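Local atomic coordinates of MOG1 protein (Saccharomyces cerevisiae, PDB entry 1JHS), a protein that binds the small GTPase Ran (Gsp1 in yeast) and takes part in nuclear protein import and poly(A)+ mRNA export. Residues D32-Y37 with I58-E63; E72-H77 with I126-I131; V146-E151 with A163-V168. The protein carries 1 engineered substitution. One frame throughout, in Å; residues are numbered along the deposited sequence.

Contact 1 (D32-Y37 with I58-E63). Engineered in segment 32-37: Ala35 (natural residue Glu).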
ATOM      1  N   ASP A  32      -8.689 -14.364   4.456  1.00 20.55           N
ATOM      2  CA  ASP A  32      -7.674 -15.119   5.184  1.00 20.26           C
ATOM      3  C   ASP A  32      -6.215 -14.700   4.913  1.00 19.04           C
ATOM      4  O   ASP A  32      -5.376 -14.734   5.813  1.00 18.67           O
ATOM      5  CB  ASP A  32      -7.845 -16.607   4.863  1.00 22.22           C
ATOM      6  CG  ASP A  32      -9.238 -17.108   5.192  1.00 24.32           C
ATOM      7  OD1 ASP A  32      -9.718 -16.841   6.326  1.00 25.64           O
ATOM      8  OD2 ASP A  32      -9.866 -17.770   4.333  1.00 25.48           O
ATOM      9  N   THR A  33      -5.916 -14.300   3.681  1.00 17.37           N
ATOM     10  CA  THR A  33      -4.547 -13.905   3.343  1.00 16.37           C
ATOM     11  C   THR A  33      -4.250 -12.434   3.655  1.00 15.25           C
ATOM     12  O   THR A  33      -3.126 -11.965   3.443  1.00 14.49           O
ATOM     13  CB  THR A  33      -4.286 -14.125   1.836  1.00 16.26           C
ATOM     14  OG1 THR A  33      -5.261 -13.387   1.082  1.00 16.91           O
ATOM     15  CG2 THR A  33      -4.388 -15.621   1.474  1.00 16.33           C
ATOM     16  N   GLN A  34      -5.240 -11.721   4.188  1.00 14.31           N
ATOM     17  CA  GLN A  34      -5.076 -10.278   4.441  1.00 13.87           C
ATOM     18  C   GLN A  34      -5.105  -9.730   5.846  1.00 13.05           C
ATOM     19  O   GLN A  34      -5.712 -10.316   6.760  1.00 12.08           O
ATOM     20  CB  GLN A  34      -6.155  -9.490   3.678  1.00 14.47           C
ATOM     21  CG  GLN A  34      -6.110  -9.604   2.170  1.00 15.94           C
ATOM     22  CD  GLN A  34      -7.178  -8.757   1.481  1.00 16.43           C
ATOM     23  OE1 GLN A  34      -8.077  -8.209   2.129  1.00 16.57           O
ATOM     24  NE2 GLN A  34      -7.084  -8.656   0.158  1.00 16.68           N
ATOM     25  N   ALA A  35      -4.436  -8.583   6.000  1.00 12.38           N
ATOM     26  CA  ALA A  35      -4.464  -7.809   7.230  1.00 11.81           C
ATOM     27  C   ALA A  35      -4.985  -6.445   6.692  1.00 11.52           C
ATOM     28  O   ALA A  35      -4.501  -5.958   5.669  1.00 11.66           O
ATOM     29  CB  ALA A  35      -3.058  -7.679   7.832  1.00 12.32           C
ATOM     30  N   VAL A  36      -6.000  -5.871   7.331  1.00 10.80           N
ATOM     31  CA  VAL A  36      -6.609  -4.614   6.859  1.00 10.46           C
ATOM     32  C   VAL A  36      -6.699  -3.588   7.977  1.00 10.07           C
ATOM     33  O   VAL A  36      -7.260  -3.882   9.041  1.00  9.82           O
ATOM     34  CB  VAL A  36      -8.057  -4.873   6.343  1.00 10.38           C
ATOM     35  CG1 VAL A  36      -8.700  -3.574   5.848  1.00 10.30           C
ATOM     36  CG2 VAL A  36      -8.021  -5.953   5.220  1.00 10.27           C
ATOM     37  N   TYR A  37      -6.160  -2.392   7.737  1.00  9.51           N
ATOM     38  CA  TYR A  37      -6.231  -1.307   8.728  1.00 10.14           C
ATOM     39  C   TYR A  37      -6.880  -0.093   8.074  1.00  9.86           C
ATOM     40  O   TYR A  37      -6.598   0.196   6.898  1.00  9.30           O
ATOM     41  CB  TYR A  37      -4.829  -0.910   9.205  1.00 10.85           C
ATOM     42  CG  TYR A  37      -4.243  -1.907  10.159  1.00 11.79           C
ATOM     43  CD1 TYR A  37      -3.708  -3.106   9.694  1.00 12.33           C
ATOM     44  CD2 TYR A  37      -4.323  -1.702  11.542  1.00 12.35           C
ATOM     45  CE1 TYR A  37      -3.276  -4.093  10.582  1.00 13.20           C
ATOM     46  CE2 TYR A  37      -3.894  -2.687  12.445  1.00 13.15           C
ATOM     47  CZ  TYR A  37      -3.377  -3.878  11.945  1.00 13.48           C
ATOM     48  OH  TYR A  37      -2.965  -4.872  12.806  1.00 14.85           O
ATOM     49  N   ILE A  58      -3.734  -2.413   3.282  1.00  9.05           N
ATOM     50  CA  ILE A  58      -3.999  -3.841   3.137  1.00  9.46           C
ATOM     51  C   ILE A  58      -2.665  -4.564   2.954  1.00  9.78           C
ATOM     52  O   ILE A  58      -1.830  -4.141   2.174  1.00  9.80           O
ATOM     53  CB  ILE A  58      -4.849  -4.180   1.890  1.00  9.80           C
ATOM     54  CG1 ILE A  58      -6.260  -3.595   2.007  1.00 10.13           C
ATOM     55  CG2 ILE A  58      -4.940  -5.740   1.752  1.00  9.66           C
ATOM     56  CD1 ILE A  58      -7.123  -3.905   0.810  1.00 11.78           C
ATOM     57  N   VAL A  59      -2.468  -5.642   3.698  1.00  9.85           N
ATOM     58  CA  VAL A  59      -1.259  -6.448   3.562  1.00 10.10           C
ATOM     59  C   VAL A  59      -1.842  -7.731   3.018  1.00 10.87           C
ATOM     60  O   VAL A  59      -2.834  -8.243   3.559  1.00 10.55           O
ATOM     61  CB  VAL A  59      -0.590  -6.721   4.933  1.00 10.34           C
ATOM     62  CG1 VAL A  59       0.610  -7.629   4.746  1.00 10.67           C
ATOM     63  CG2 VAL A  59      -0.153  -5.412   5.573  1.00 10.42           C
ATOM     64  N   ASP A  60      -1.258  -8.262   1.953  1.00 11.52           N
ATOM     65  CA  ASP A  60      -1.810  -9.470   1.357  1.00 12.39           C
ATOM     66  C   ASP A  60      -0.709 -10.486   1.073  1.00 12.62           C
ATOM     67  O   ASP A  60       0.298 -10.153   0.454  1.00 12.43           O
ATOM     68  CB  ASP A  60      -2.511  -9.116   0.058  1.00 13.03           C
ATOM     69  CG  ASP A  60      -3.642 -10.076  -0.278  1.00 13.92           C
ATOM     70  OD1 ASP A  60      -3.698 -11.180   0.320  1.00 13.97           O
ATOM     71  OD2 ASP A  60      -4.476  -9.715  -1.141  1.00 14.20           O
ATOM     72  N   LEU A  61      -0.914 -11.720   1.527  1.00 13.04           N
ATOM     73  CA  LEU A  61       0.072 -12.789   1.315  1.00 13.60           C
ATOM     74  C   LEU A  61      -0.343 -13.507   0.045  1.00 13.94           C
ATOM     75  O   LEU A  61      -1.351 -14.230   0.030  1.00 13.79           O
ATOM     76  CB  LEU A  61       0.053 -13.750   2.499  1.00 13.53           C
ATOM     77  CG  LEU A  61       0.308 -13.097   3.864  1.00 13.46           C
ATOM     78  CD1 LEU A  61       0.273 -14.176   4.958  1.00 13.53           C
ATOM     79  CD2 LEU A  61       1.677 -12.399   3.875  1.00 13.30           C
ATOM     80  N   LEU A  62       0.424 -13.302  -1.023  1.00 14.24           N
ATOM     81  CA  LEU A  62       0.098 -13.885  -2.311  1.00 14.92           C
ATOM     82  C   LEU A  62       1.128 -14.908  -2.783  1.00 15.59           C
ATOM     83  O   LEU A  62       2.242 -14.959  -2.289  1.00 15.31           O
ATOM     84  CB  LEU A  62      -0.023 -12.759  -3.347  1.00 14.78           C
ATOM     85  CG  LEU A  62      -1.047 -11.643  -3.033  1.00 14.73           C
ATOM     86  CD1 LEU A  62      -1.003 -10.562  -4.126  1.00 15.63           C
ATOM     87  CD2 LEU A  62      -2.441 -12.259  -2.963  1.00 15.33           C
ATOM     88  N   GLU A  63       0.756 -15.728  -3.749  1.00 16.90           N
ATOM     89  CA  GLU A  63       1.710 -16.703  -4.274  1.00 18.13           C
ATOM     90  C   GLU A  63       2.751 -15.928  -5.074  1.00 18.19           C
ATOM     91  O   GLU A  63       2.446 -14.879  -5.650  1.00 17.99           O
ATOM     92  CB  GLU A  63       1.018 -17.658  -5.223  1.00 19.43           C
ATOM     93  CG  GLU A  63      -0.104 -18.436  -4.637  1.00 22.14           C
ATOM     94  CD  GLU A  63      -0.766 -19.263  -5.723  1.00 23.53           C
ATOM     95  OE1 GLU A  63      -0.021 -19.643  -6.669  1.00 24.37           O
ATOM     96  OE2 GLU A  63      -1.998 -19.524  -5.642  1.00 24.63           O
TER
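Thr33 and Gln34 close on the carboxylate of Asp60 from adjacent positions, Thr33 just before strand 34-39 and Gln34 as its first residue, and they use its oxygens in different ways. The hydroxyl OG1 of Thr33 donates to the syn lone pair of Asp60 OD1 at 2.8 Å. Thr33 OG1 lies between its own backbone N and carbonyl carbon (chi1 57°), a setting that turns the hydroxyl to the neighbouring strand while CG2 swings over beside the backbone N. Gln34 and Asp60 form a non-hydrogen-bonded pair on one face of the sheet, and their side chains cross with amide and carboxylate planes almost perpendicular, 85° apart. Gln34 NE2 therefore descends on Asp60 OD2 from above the carboxylate plane, at 3.1 Å, although the acceptor lies close to the plane of the amide itself. With one donor on each oxygen, the carboxylate is hindered from turning about its last bond. The extended Gln34 chain also brings CD to 3.8 Å from Ile58 CG2, adding an apolar contact to the polar one. On the other face, the engineered Ala35 (glutamate in the natural protein) sets its CB 3.9 Å from Val59 CB. Between the two faces the backbones pair in regular antiparallel fashion: Ala35 and Val59 exchange two backbone bonds, with Ala35 N 2.9 Å from Val59 O and Val59 N 2.8 Å from Ala35 O, and Leu61 N continues the series to Thr33 O at 2.9 Å. The hydroxyl of Tyr9 reaches Thr33 O as well. Strand 34-39 lies between the short edge strand 21-23 and strand 56-63, whose far side pairs with strand 138-147, while Leu8 of strand 4-8 packs on Ala35 and Val59.

Contact 2 (E72-H77 with I126-I131)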
ATOM      1  N   GLU A  72       9.834  -6.012 -12.204  1.00 14.01           N
ATOM      2  CA  GLU A  72       8.836  -6.631 -13.062  1.00 13.79           C
ATOM      3  C   GLU A  72       7.776  -7.347 -12.227  1.00 13.02           C
ATOM      4  O   GLU A  72       6.581  -7.284 -12.546  1.00 12.92           O
ATOM      5  CB  GLU A  72       9.500  -7.616 -14.033  1.00 14.82           C
ATOM      6  CG  GLU A  72       9.822  -7.015 -15.374  1.00 17.50           C
ATOM      7  CD  GLU A  72      10.587  -7.989 -16.271  1.00 19.05           C
ATOM      8  OE1 GLU A  72      10.303  -9.212 -16.230  1.00 19.73           O
ATOM      9  OE2 GLU A  72      11.476  -7.512 -17.017  1.00 20.92           O
ATOM     10  N   ALA A  73       8.201  -8.012 -11.153  1.00 12.39           N
ATOM     11  CA  ALA A  73       7.252  -8.702 -10.273  1.00 11.66           C
ATOM     12  C   ALA A  73       6.337  -7.651  -9.617  1.00 11.16           C
ATOM     13  O   ALA A  73       5.129  -7.853  -9.467  1.00 11.01           O
ATOM     14  CB  ALA A  73       8.002  -9.493  -9.195  1.00 11.28           C
ATOM     15  N   TRP A  74       6.925  -6.532  -9.234  1.00 10.63           N
ATOM     16  CA  TRP A  74       6.155  -5.468  -8.595  1.00 10.70           C
ATOM     17  C   TRP A  74       5.125  -4.925  -9.585  1.00 10.79           C
ATOM     18  O   TRP A  74       3.939  -4.772  -9.245  1.00 10.37           O
ATOM     19  CB  TRP A  74       7.106  -4.366  -8.116  1.00  9.85           C
ATOM     20  CG  TRP A  74       6.428  -3.160  -7.529  1.00  8.74           C
ATOM     21  CD1 TRP A  74       6.001  -2.998  -6.228  1.00  8.47           C
ATOM     22  CD2 TRP A  74       6.148  -1.935  -8.204  1.00  8.65           C
ATOM     23  NE1 TRP A  74       5.484  -1.723  -6.060  1.00  8.09           N
ATOM     24  CE2 TRP A  74       5.566  -1.053  -7.257  1.00  8.64           C
ATOM     25  CE3 TRP A  74       6.339  -1.483  -9.530  1.00  9.10           C
ATOM     26  CZ2 TRP A  74       5.160   0.254  -7.592  1.00  8.99           C
ATOM     27  CZ3 TRP A  74       5.931  -0.178  -9.857  1.00  9.51           C
ATOM     28  CH2 TRP A  74       5.353   0.668  -8.888  1.00  9.66           C
ATOM     29  N   GLN A  75       5.552  -4.649 -10.814  1.00 10.91           N
ATOM     30  CA  GLN A  75       4.611  -4.130 -11.820  1.00 11.24           C
ATOM     31  C   GLN A  75       3.446  -5.079 -12.033  1.00 11.13           C
ATOM     32  O   GLN A  75       2.310  -4.658 -12.225  1.00 11.25           O
ATOM     33  CB  GLN A  75       5.338  -3.892 -13.156  1.00 11.72           C
ATOM     34  CG  GLN A  75       6.417  -2.805 -13.060  1.00 13.01           C
ATOM     35  CD  GLN A  75       7.177  -2.622 -14.381  1.00 14.04           C
ATOM     36  OE1 GLN A  75       7.763  -3.574 -14.914  1.00 15.07           O
ATOM     37  NE2 GLN A  75       7.159  -1.418 -14.909  1.00 14.82           N
ATOM     38  N   PHE A  76       3.740  -6.377 -12.011  1.00 11.53           N
ATOM     39  CA  PHE A  76       2.724  -7.395 -12.188  1.00 11.56           C
ATOM     40  C   PHE A  76       1.687  -7.292 -11.071  1.00 11.01           C
ATOM     41  O   PHE A  76       0.476  -7.348 -11.324  1.00 10.61           O
ATOM     42  CB  PHE A  76       3.375  -8.788 -12.147  1.00 12.51           C
ATOM     43  CG  PHE A  76       2.381  -9.928 -12.171  1.00 14.55           C
ATOM     44  CD1 PHE A  76       1.939 -10.461 -13.369  1.00 15.27           C
ATOM     45  CD2 PHE A  76       1.854 -10.431 -10.978  1.00 15.64           C
ATOM     46  CE1 PHE A  76       0.978 -11.477 -13.388  1.00 15.93           C
ATOM     47  CE2 PHE A  76       0.889 -11.451 -10.987  1.00 16.38           C
ATOM     48  CZ  PHE A  76       0.453 -11.970 -12.191  1.00 15.83           C
ATOM     49  N   HIS A  77       2.165  -7.148  -9.826  1.00 10.88           N
ATOM     50  CA  HIS A  77       1.256  -7.063  -8.698  1.00 10.62           C
ATOM     51  C   HIS A  77       0.487  -5.769  -8.672  1.00 10.69           C
ATOM     52  O   HIS A  77      -0.652  -5.736  -8.197  1.00 10.34           O
ATOM     53  CB  HIS A  77       2.005  -7.264  -7.384  1.00 10.57           C
ATOM     54  CG  HIS A  77       2.416  -8.683  -7.159  1.00 10.74           C
ATOM     55  ND1 HIS A  77       1.500  -9.697  -6.974  1.00 10.84           N
ATOM     56  CD2 HIS A  77       3.636  -9.267  -7.125  1.00 11.13           C
ATOM     57  CE1 HIS A  77       2.141 -10.847  -6.838  1.00 11.30           C
ATOM     58  NE2 HIS A  77       3.439 -10.614  -6.926  1.00 10.75           N
ATOM     59  N   ILE A 126      -2.132   5.050  -4.996  1.00  9.34           N
ATOM     60  CA  ILE A 126      -1.990   3.843  -4.196  1.00  9.39           C
ATOM     61  C   ILE A 126      -0.523   3.586  -3.949  1.00  8.72           C
ATOM     62  O   ILE A 126       0.270   3.540  -4.892  1.00  9.03           O
ATOM     63  CB  ILE A 126      -2.594   2.590  -4.924  1.00 10.19           C
ATOM     64  CG1 ILE A 126      -4.064   2.842  -5.324  1.00 10.89           C
ATOM     65  CG2 ILE A 126      -2.530   1.367  -3.983  1.00  9.43           C
ATOM     66  CD1 ILE A 126      -4.592   1.843  -6.366  1.00 11.81           C
ATOM     67  N   GLY A 127      -0.140   3.474  -2.683  1.00  8.17           N
ATOM     68  CA  GLY A 127       1.253   3.175  -2.409  1.00  7.66           C
ATOM     69  C   GLY A 127       1.316   1.661  -2.514  1.00  7.31           C
ATOM     70  O   GLY A 127       0.468   0.981  -1.956  1.00  7.16           O
ATOM     71  N   VAL A 128       2.285   1.112  -3.233  1.00  6.85           N
ATOM     72  CA  VAL A 128       2.349  -0.349  -3.328  1.00  6.75           C
ATOM     73  C   VAL A 128       3.760  -0.837  -3.021  1.00  6.56           C
ATOM     74  O   VAL A 128       4.726  -0.325  -3.588  1.00  5.78           O
ATOM     75  CB  VAL A 128       1.985  -0.849  -4.741  1.00  6.53           C
ATOM     76  CG1 VAL A 128       2.059  -2.392  -4.796  1.00  6.71           C
ATOM     77  CG2 VAL A 128       0.579  -0.376  -5.116  1.00  6.86           C
ATOM     78  N   ALA A 129       3.873  -1.817  -2.126  1.00  6.58           N
ATOM     79  CA  ALA A 129       5.176  -2.384  -1.816  1.00  7.14           C
ATOM     80  C   ALA A 129       5.140  -3.885  -2.038  1.00  7.56           C
ATOM     81  O   ALA A 129       4.117  -4.528  -1.819  1.00  7.73           O
ATOM     82  CB  ALA A 129       5.566  -2.092  -0.381  1.00  7.20           C
ATOM     83  N   LEU A 130       6.262  -4.432  -2.506  1.00  8.16           N
ATOM     84  CA  LEU A 130       6.381  -5.868  -2.717  1.00  8.29           C
ATOM     85  C   LEU A 130       7.534  -6.333  -1.848  1.00  8.34           C
ATOM     86  O   LEU A 130       8.591  -5.706  -1.851  1.00  8.10           O
ATOM     87  CB  LEU A 130       6.712  -6.168  -4.179  1.00  8.31           C
ATOM     88  CG  LEU A 130       7.157  -7.610  -4.467  1.00  8.29           C
ATOM     89  CD1 LEU A 130       6.044  -8.645  -4.081  1.00  8.28           C
ATOM     90  CD2 LEU A 130       7.494  -7.711  -5.967  1.00  8.01           C
ATOM     91  N   ILE A 131       7.316  -7.402  -1.084  1.00  8.63           N
ATOM     92  CA  ILE A 131       8.351  -8.001  -0.247  1.00  8.58           C
ATOM     93  C   ILE A 131       8.319  -9.469  -0.678  1.00  8.82           C
ATOM     94  O   ILE A 131       7.349 -10.174  -0.404  1.00  8.62           O
ATOM     95  CB  ILE A 131       8.009  -7.904   1.257  1.00  8.68           C
ATOM     96  CG1 ILE A 131       7.985  -6.431   1.681  1.00  8.39           C
ATOM     97  CG2 ILE A 131       9.069  -8.646   2.067  1.00  9.52           C
ATOM     98  CD1 ILE A 131       7.407  -6.153   3.089  1.00  7.64           C
TER
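The indole of Trp74 leaves the helix with CG anti to the backbone N (chi1 176°), and its second torsion, close to perpendicular, turns it to present its pyrrole edge to strand 124-133; across from it, Leu130 likewise sets CG anti to its own N, directing its branch toward the helix. Trp74 NE1 then meets Val128 O at 2.9 Å in a nearly straight bond, 167° at the hydrogen. The acceptor lies near the indole plane, yet the N-H arrives from well above the carbonyl plane of Val128 and follows neither lone pair. Beside the bond, Val128 CG1 packs 3.7 Å from Trp74 NE1, and Leu130 CB comes to 3.8 Å from Trp74 CD1, so the same edge of the ring is engaged by both polar and apolar atoms. Here an alpha helix, 70-83, lies across one face of the antiparallel sheet that forms the core of the Mog1 fold: the axes of segments 72-77 and 126-131 make an angle of 130° and approach to 8.6 Å, and alternate strand residues Val128 and Leu130 point to the helix. Ala129 between them faces the other way, where Leu172 and Val176 of helix 163-178 lie, a worked case of the principle that successive residues of one strand serve the two faces of a sheet. The two branches of Leu130 divide the work. CD2 nestles against the helix backbone, 3.5 Å from Trp74 N, and also touches Ala73 CB at 3.7 Å. CD1 approaches His77 CD2 at 3.9 Å, the two side chains crossing at about a right angle. That imidazole has two further neighbours: CD2 of Phe76 sits over one face of it, and NE2 is hydrogen-bonded to the carboxylate of Asp139 on strand 138-147.

Contact 3 (V146-E151 with A163-V168)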
ATOM      1  N   VAL A 146      -5.052   6.146  -1.058  1.00  9.36           N
ATOM      2  CA  VAL A 146      -5.131   7.551  -0.714  1.00  9.41           C
ATOM      3  C   VAL A 146      -6.136   8.274  -1.627  1.00  9.52           C
ATOM      4  O   VAL A 146      -5.790   8.713  -2.728  1.00  9.04           O
ATOM      5  CB  VAL A 146      -3.738   8.231  -0.873  1.00  9.43           C
ATOM      6  CG1 VAL A 146      -3.739   9.605  -0.182  1.00  9.42           C
ATOM      7  CG2 VAL A 146      -2.629   7.297  -0.328  1.00  9.34           C
ATOM      8  N   PRO A 147      -7.402   8.393  -1.182  1.00  9.57           N
ATOM      9  CA  PRO A 147      -8.418   9.077  -1.999  1.00  9.84           C
ATOM     10  C   PRO A 147      -8.057  10.559  -1.921  1.00 10.16           C
ATOM     11  O   PRO A 147      -8.137  11.158  -0.843  1.00 10.64           O
ATOM     12  CB  PRO A 147      -9.744   8.756  -1.280  1.00  9.69           C
ATOM     13  CG  PRO A 147      -9.401   7.455  -0.452  1.00  9.65           C
ATOM     14  CD  PRO A 147      -7.994   7.757   0.012  1.00  9.87           C
ATOM     15  N   LEU A 148      -7.679  11.150  -3.061  1.00 10.40           N
ATOM     16  CA  LEU A 148      -7.241  12.549  -3.072  1.00 11.18           C
ATOM     17  C   LEU A 148      -8.351  13.589  -3.023  1.00 11.96           C
ATOM     18  O   LEU A 148      -9.454  13.359  -3.508  1.00 11.68           O
ATOM     19  CB  LEU A 148      -6.397  12.852  -4.315  1.00 11.00           C
ATOM     20  CG  LEU A 148      -5.174  11.982  -4.620  1.00 10.80           C
ATOM     21  CD1 LEU A 148      -4.393  12.566  -5.794  1.00 11.00           C
ATOM     22  CD2 LEU A 148      -4.293  11.916  -3.367  1.00 10.93           C
ATOM     23  N   THR A 149      -8.019  14.751  -2.463  1.00 12.75           N
ATOM     24  CA  THR A 149      -8.970  15.845  -2.383  1.00 14.13           C
ATOM     25  C   THR A 149      -8.923  16.476  -3.776  1.00 15.08           C
ATOM     26  O   THR A 149      -8.060  16.136  -4.590  1.00 14.61           O
ATOM     27  CB  THR A 149      -8.520  16.917  -1.360  1.00 13.88           C
ATOM     28  OG1 THR A 149      -7.270  17.473  -1.786  1.00 13.30           O
ATOM     29  CG2 THR A 149      -8.341  16.325   0.030  1.00 13.35           C
ATOM     30  N   LYS A 150      -9.857  17.377  -4.060  1.00 16.89           N
ATOM     31  CA  LYS A 150      -9.862  18.063  -5.354  1.00 18.57           C
ATOM     32  C   LYS A 150      -8.529  18.801  -5.532  1.00 19.24           C
ATOM     33  O   LYS A 150      -7.933  18.806  -6.614  1.00 19.32           O
ATOM     34  CB  LYS A 150     -11.012  19.067  -5.396  1.00 19.61           C
ATOM     35  CG  LYS A 150     -11.047  19.975  -6.652  1.00 21.51           C
ATOM     36  CD  LYS A 150     -12.186  21.017  -6.505  1.00 22.91           C
ATOM     37  CE  LYS A 150     -12.532  21.735  -7.817  1.00 23.63           C
ATOM     38  NZ  LYS A 150     -13.702  22.672  -7.563  1.00 24.94           N
ATOM     39  N   GLU A 151      -8.066  19.422  -4.458  1.00 20.16           N
ATOM     40  CA  GLU A 151      -6.816  20.179  -4.491  1.00 21.32           C
ATOM     41  C   GLU A 151      -5.611  19.283  -4.799  1.00 21.06           C
ATOM     42  O   GLU A 151      -4.760  19.628  -5.631  1.00 20.67           O
ATOM     43  CB  GLU A 151      -6.607  20.876  -3.149  1.00 23.01           C
ATOM     44  CG  GLU A 151      -5.322  21.664  -3.059  1.00 25.94           C
ATOM     45  CD  GLU A 151      -5.551  23.159  -3.210  1.00 27.77           C
ATOM     46  OE1 GLU A 151      -6.398  23.551  -4.059  1.00 29.59           O
ATOM     47  OE2 GLU A 151      -4.887  23.943  -2.482  1.00 29.52           O
ATOM     48  N   ALA A 163       1.756  16.686  -0.640  1.00 19.48           N
ATOM     49  CA  ALA A 163       2.471  16.403   0.610  1.00 18.05           C
ATOM     50  C   ALA A 163       1.990  15.116   1.270  1.00 17.00           C
ATOM     51  O   ALA A 163       2.787  14.361   1.827  1.00 16.64           O
ATOM     52  CB  ALA A 163       2.287  17.559   1.606  1.00 18.21           C
ATOM     53  N   ARG A 164       0.681  14.880   1.232  1.00 15.74           N
ATOM     54  CA  ARG A 164       0.143  13.688   1.887  1.00 14.89           C
ATOM     55  C   ARG A 164       0.643  12.427   1.196  1.00 14.84           C
ATOM     56  O   ARG A 164       0.844  11.405   1.849  1.00 14.63           O
ATOM     57  CB  ARG A 164      -1.394  13.708   1.904  1.00 14.28           C
ATOM     58  CG  ARG A 164      -1.989  12.543   2.698  1.00 13.45           C
ATOM     59  CD  ARG A 164      -3.436  12.800   3.101  1.00 13.44           C
ATOM     60  NE  ARG A 164      -4.335  13.022   1.964  1.00 12.43           N
ATOM     61  CZ  ARG A 164      -5.381  12.249   1.672  1.00 12.51           C
ATOM     62  NH1 ARG A 164      -5.652  11.187   2.420  1.00 11.94           N
ATOM     63  NH2 ARG A 164      -6.197  12.581   0.677  1.00 11.70           N
ATOM     64  N   CYS A 165       0.824  12.486  -0.122  1.00 14.79           N
ATOM     65  CA  CYS A 165       1.356  11.329  -0.847  1.00 14.73           C
ATOM     66  C   CYS A 165       2.794  11.069  -0.404  1.00 14.40           C
ATOM     67  O   CYS A 165       3.228   9.925  -0.289  1.00 13.87           O
ATOM     68  CB  CYS A 165       1.302  11.579  -2.340  1.00 15.16           C
ATOM     69  SG  CYS A 165      -0.429  11.540  -2.932  1.00 17.62           S
ATOM     70  N   HIS A 166       3.540  12.145  -0.164  1.00 14.18           N
ATOM     71  CA  HIS A 166       4.909  11.997   0.319  1.00 14.35           C
ATOM     72  C   HIS A 166       4.874  11.318   1.700  1.00 13.46           C
ATOM     73  O   HIS A 166       5.728  10.461   2.026  1.00 13.19           O
ATOM     74  CB  HIS A 166       5.568  13.378   0.417  1.00 15.89           C
ATOM     75  CG  HIS A 166       7.002  13.334   0.835  1.00 18.06           C
ATOM     76  ND1 HIS A 166       7.393  13.043   2.126  1.00 19.22           N
ATOM     77  CD2 HIS A 166       8.145  13.476   0.120  1.00 19.00           C
ATOM     78  CE1 HIS A 166       8.718  13.002   2.187  1.00 19.53           C
ATOM     79  NE2 HIS A 166       9.197  13.260   0.982  1.00 19.07           N
ATOM     80  N   ALA A 167       3.871  11.673   2.500  1.00 12.47           N
ATOM     81  CA  ALA A 167       3.743  11.106   3.837  1.00 11.65           C
ATOM     82  C   ALA A 167       3.385   9.620   3.720  1.00 11.14           C
ATOM     83  O   ALA A 167       3.968   8.774   4.413  1.00 10.94           O
ATOM     84  CB  ALA A 167       2.670  11.848   4.613  1.00 12.18           C
ATOM     85  N   VAL A 168       2.440   9.305   2.833  1.00 10.01           N
ATOM     86  CA  VAL A 168       2.048   7.913   2.636  1.00  9.47           C
ATOM     87  C   VAL A 168       3.238   7.068   2.150  1.00  9.11           C
ATOM     88  O   VAL A 168       3.429   5.937   2.579  1.00  8.65           O
ATOM     89  CB  VAL A 168       0.883   7.819   1.630  1.00  9.30           C
ATOM     90  CG1 VAL A 168       0.675   6.357   1.163  1.00  9.08           C
ATOM     91  CG2 VAL A 168      -0.378   8.367   2.312  1.00  9.66           C
TER
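Arg164 reaches across to Pro147 and Val146 from the first turn of helix 163-178. Its CB points to the facing segment, and CG stands anti to the backbone N (chi1 -175°); the chain runs on to CD before bending at chi3 (59°), a kink that lays the head group over Val146. NE passes 4.1 Å from Val146 CG1, and that methyl then sits over the centre of one guanidinium face, 3.6 Å from CZ. NH1 forms a salt bridge to Glu55 and a hydrogen bond to Asn54. NH2 donates to Pro147 O at 2.8 Å, with the oxygen near the guanidinium plane, and also forms a salt bridge to Glu152. The segment it grips is where strand 138-147 ends and helix 150-157 begins, with Thr149 as N-cap, so one arginine ties the strand end and the next helix to helix 163-178. An alanine in place of Arg164 would probably leave Glu55 and Glu152 without their cationic partner and uncover the methyl of Val146. One turn on, Val168 and Val146 meet tip to tip, CG2 to CG2 at 3.6 Å, while Leu148 CD2 packs 3.9 Å from Cys165 SG.

In the fold
All three contacts reach the same seven-stranded antiparallel sheet. Contact 1 is a surface contact between neighbouring strands, where backbone bonds are joined by side-chain bonds to a partly exposed aspartate. Contacts 2 and 3 are buried and join helices to the sheet: apolar packing round one indole bond in contact 2, a buried arginine with acidic partners in contact 3. Contact 1 touches contact 2, Leu62 CD1 lying 3.9 Å from His77 ND1, as strand 56-63 leads into helix 70-83. Contact 3 lies across the chain's centre from contact 1, their centres about 23 Å apart, but strand 138-147, where contact 3 begins, neighbours both strand 56-63 and strand 124-133.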